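Local atomic coordinates of succinate dehydrogenase subunit B (Mycolicibacterium smegmatis MC2 51, PDB entry 6LUM), a protein that probably carries electrons through its three iron-sulfur clusters, from the flavoprotein subunit toward the membrane-bound part of succinate dehydrogenase. Residues T171-L176 against C240-Q245. Residues are numbered along the deposited sequence; the frame is centred on the assembly and turned at random.
With SF4 (iron/sulfur cluster), chain B.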
loop_
_atom_site.group_PDB
_atom_site.type_symbol
_atom_site.label_atom_id
_atom_site.label_comp_id
_atom_site.label_asym_id
_atom_site.label_seq_id
_atom_site.Cartn_x
_atom_site.Cartn_y
_atom_site.Cartn_z
ATOM N N THR J 171 13.746 24.999 7.261
ATOM C CA THR J 171 12.364 24.599 7.088
ATOM C C THR J 171 11.833 23.905 8.322
ATOM O O THR J 171 10.670 23.503 8.345
ATOM C CB THR J 171 12.200 23.689 5.876
ATOM O OG1 THR J 171 13.270 22.750 5.843
ATOM C CG2 THR J 171 12.215 24.493 4.614
ATOM N N THR J 172 12.665 23.742 9.340
ATOM C CA THR J 172 12.239 23.249 10.634
ATOM C C THR J 172 11.729 24.359 11.529
ATOM O O THR J 172 11.437 24.108 12.699
ATOM C CB THR J 172 13.386 22.514 11.318
ATOM O OG1 THR J 172 14.549 23.341 11.323
ATOM C CG2 THR J 172 13.692 21.238 10.593
ATOM N N LYS J 173 11.603 25.572 11.008
ATOM C CA LYS J 173 11.151 26.719 11.771
ATOM C C LYS J 173 9.672 27.017 11.588
ATOM O O LYS J 173 9.190 28.005 12.130
ATOM C CB LYS J 173 11.948 27.952 11.372
ATOM C CG LYS J 173 13.420 27.777 11.374
ATOM C CD LYS J 173 14.053 28.949 10.688
ATOM C CE LYS J 173 13.656 30.223 11.379
ATOM N NZ LYS J 173 14.305 31.412 10.776
ATOM N N CYS J 174 8.948 26.200 10.842
ATOM C CA CYS J 174 7.571 26.511 10.494
ATOM C C CYS J 174 6.663 26.314 11.696
ATOM O O CYS J 174 6.562 25.207 12.225
ATOM C CB CYS J 174 7.137 25.633 9.327
ATOM S SG CYS J 174 5.399 25.555 8.967
ATOM N N ILE J 175 5.999 27.390 12.133
ATOM C CA ILE J 175 5.045 27.307 13.229
ATOM C C ILE J 175 3.636 27.026 12.753
ATOM O O ILE J 175 2.720 26.968 13.577
ATOM C CB ILE J 175 5.037 28.588 14.076
ATOM C CG1 ILE J 175 4.694 29.798 13.232
ATOM C CG2 ILE J 175 6.350 28.780 14.712
ATOM C CD1 ILE J 175 4.862 31.101 13.936
ATOM N N LEU J 176 3.432 26.848 11.458
ATOM C CA LEU J 176 2.144 26.487 10.879
ATOM C C LEU J 176 1.077 27.530 11.186
ATOM O O LEU J 176 0.039 27.237 11.765
ATOM C CB LEU J 176 1.709 25.107 11.354
ATOM C CG LEU J 176 2.464 23.903 10.823
ATOM C CD1 LEU J 176 2.195 22.731 11.710
ATOM C CD2 LEU J 176 2.017 23.615 9.426
ATOM N N CYS J 240 5.980 35.233 5.523
ATOM C CA CYS J 240 6.379 34.348 6.616
ATOM C C CYS J 240 6.917 35.134 7.806
ATOM O O CYS J 240 7.806 35.972 7.634
ATOM C CB CYS J 240 7.436 33.361 6.153
ATOM S SG CYS J 240 8.179 32.464 7.473
ATOM N N PRO J 241 6.413 34.893 9.022
ATOM C CA PRO J 241 6.934 35.590 10.197
ATOM C C PRO J 241 8.206 35.006 10.782
ATOM O O PRO J 241 8.844 35.675 11.599
ATOM C CB PRO J 241 5.782 35.468 11.184
ATOM C CG PRO J 241 5.119 34.278 10.803
ATOM C CD PRO J 241 5.146 34.230 9.342
ATOM N N ARG J 242 8.594 33.793 10.411
ATOM C CA ARG J 242 9.856 33.222 10.847
ATOM C C ARG J 242 10.996 33.478 9.874
ATOM O O ARG J 242 12.141 33.164 10.197
ATOM C CB ARG J 242 9.726 31.716 11.047
ATOM C CG ARG J 242 8.537 31.266 11.832
ATOM C CD ARG J 242 8.550 31.793 13.243
ATOM N NE ARG J 242 9.831 31.637 13.918
ATOM C CZ ARG J 242 10.238 30.526 14.518
ATOM N NH1 ARG J 242 9.480 29.451 14.528
ATOM N NH2 ARG J 242 11.420 30.491 15.103
ATOM N N GLY J 243 10.719 34.024 8.698
ATOM C CA GLY J 243 11.745 34.237 7.702
ATOM C C GLY J 243 12.293 32.942 7.152
ATOM O O GLY J 243 13.441 32.601 7.425
ATOM N N ILE J 244 11.502 32.205 6.378
ATOM C CA ILE J 244 11.880 30.848 6.013
ATOM C C ILE J 244 12.383 30.705 4.577
ATOM O O ILE J 244 13.088 29.727 4.286
ATOM C CB ILE J 244 10.717 29.873 6.297
ATOM C CG1 ILE J 244 10.779 29.400 7.739
ATOM C CG2 ILE J 244 10.709 28.670 5.389
ATOM C CD1 ILE J 244 9.808 28.348 8.047
ATOM N N GLN J 245 12.143 31.685 3.704
ATOM C CA GLN J 245 12.481 31.553 2.285
ATOM C C GLN J 245 11.630 30.463 1.658
ATOM O O GLN J 245 12.139 29.473 1.121
ATOM C CB GLN J 245 13.963 31.258 2.068
ATOM C CG GLN J 245 14.894 32.111 2.879
ATOM C CD GLN J 245 14.848 33.553 2.469
ATOM O OE1 GLN J 245 14.920 34.449 3.300
ATOM N NE2 GLN J 245 14.724 33.789 1.180
HETATM FE FE1 SF4 B . 4.003 29.608 5.942
HETATM FE FE2 SF4 B . 3.716 30.518 8.790
HETATM FE FE3 SF4 B . 6.414 30.662 7.438
HETATM FE FE4 SF4 B . 5.226 28.002 8.211
HETATM S S1 SF4 B . 5.669 29.807 9.250
HETATM S S2 SF4 B . 5.955 28.865 6.399
HETATM S S3 SF4 B . 3.276 28.720 7.743
HETATM S S4 SF4 B . 4.457 31.399 7.001
#
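K173 and R242 reach across the gap between two loops in opposite senses, each long side chain running toward the other's backbone. From CB, R242 sets off with CG anti to its carbonyl carbon (chi1 -48°), and two further bends curl the chain back. CB lies near K173 O; CG comes closer to that oxygen, at 3.3 Å, and on another side lies 4.1 Å from sulfide S1 of SF4. CD rests on the end of I175, 3.8 Å from CD1. NE and CZ pass alongside K173 O before NH1 comes within 2.8 Å of it, at an angle too poor for a hydrogen bond. The flat guanidinium presents one face to K173 CB, which sits above it near the rim, while I175 CG2 lies at its edge close to NH1.

In return, K173 bends at chi3 (58°) and brings NZ within 2.8 Å of R242 O, a hydrogen bond with the donor tilted 22° from the carbonyl plane. How two loops more than sixty residues apart in sequence share one cubane is illustrated here, in the helical 4Fe-4S dicluster region, related to bacterial ferredoxins in its cysteine motifs: C174 SG binds iron FE4, C240 SG binds iron FE3, and C177 and C180 belong to the same pocket. P241 adds its ring to the cluster wall, CD lying 3.7 Å from sulfide S4.

I244 extends CD1 onto the backbone between K173 and C174, 3.6 Å from C174 N. R41 of the subunit A chain donates hydrogen bonds to the carbonyl oxygens of I175 and L176.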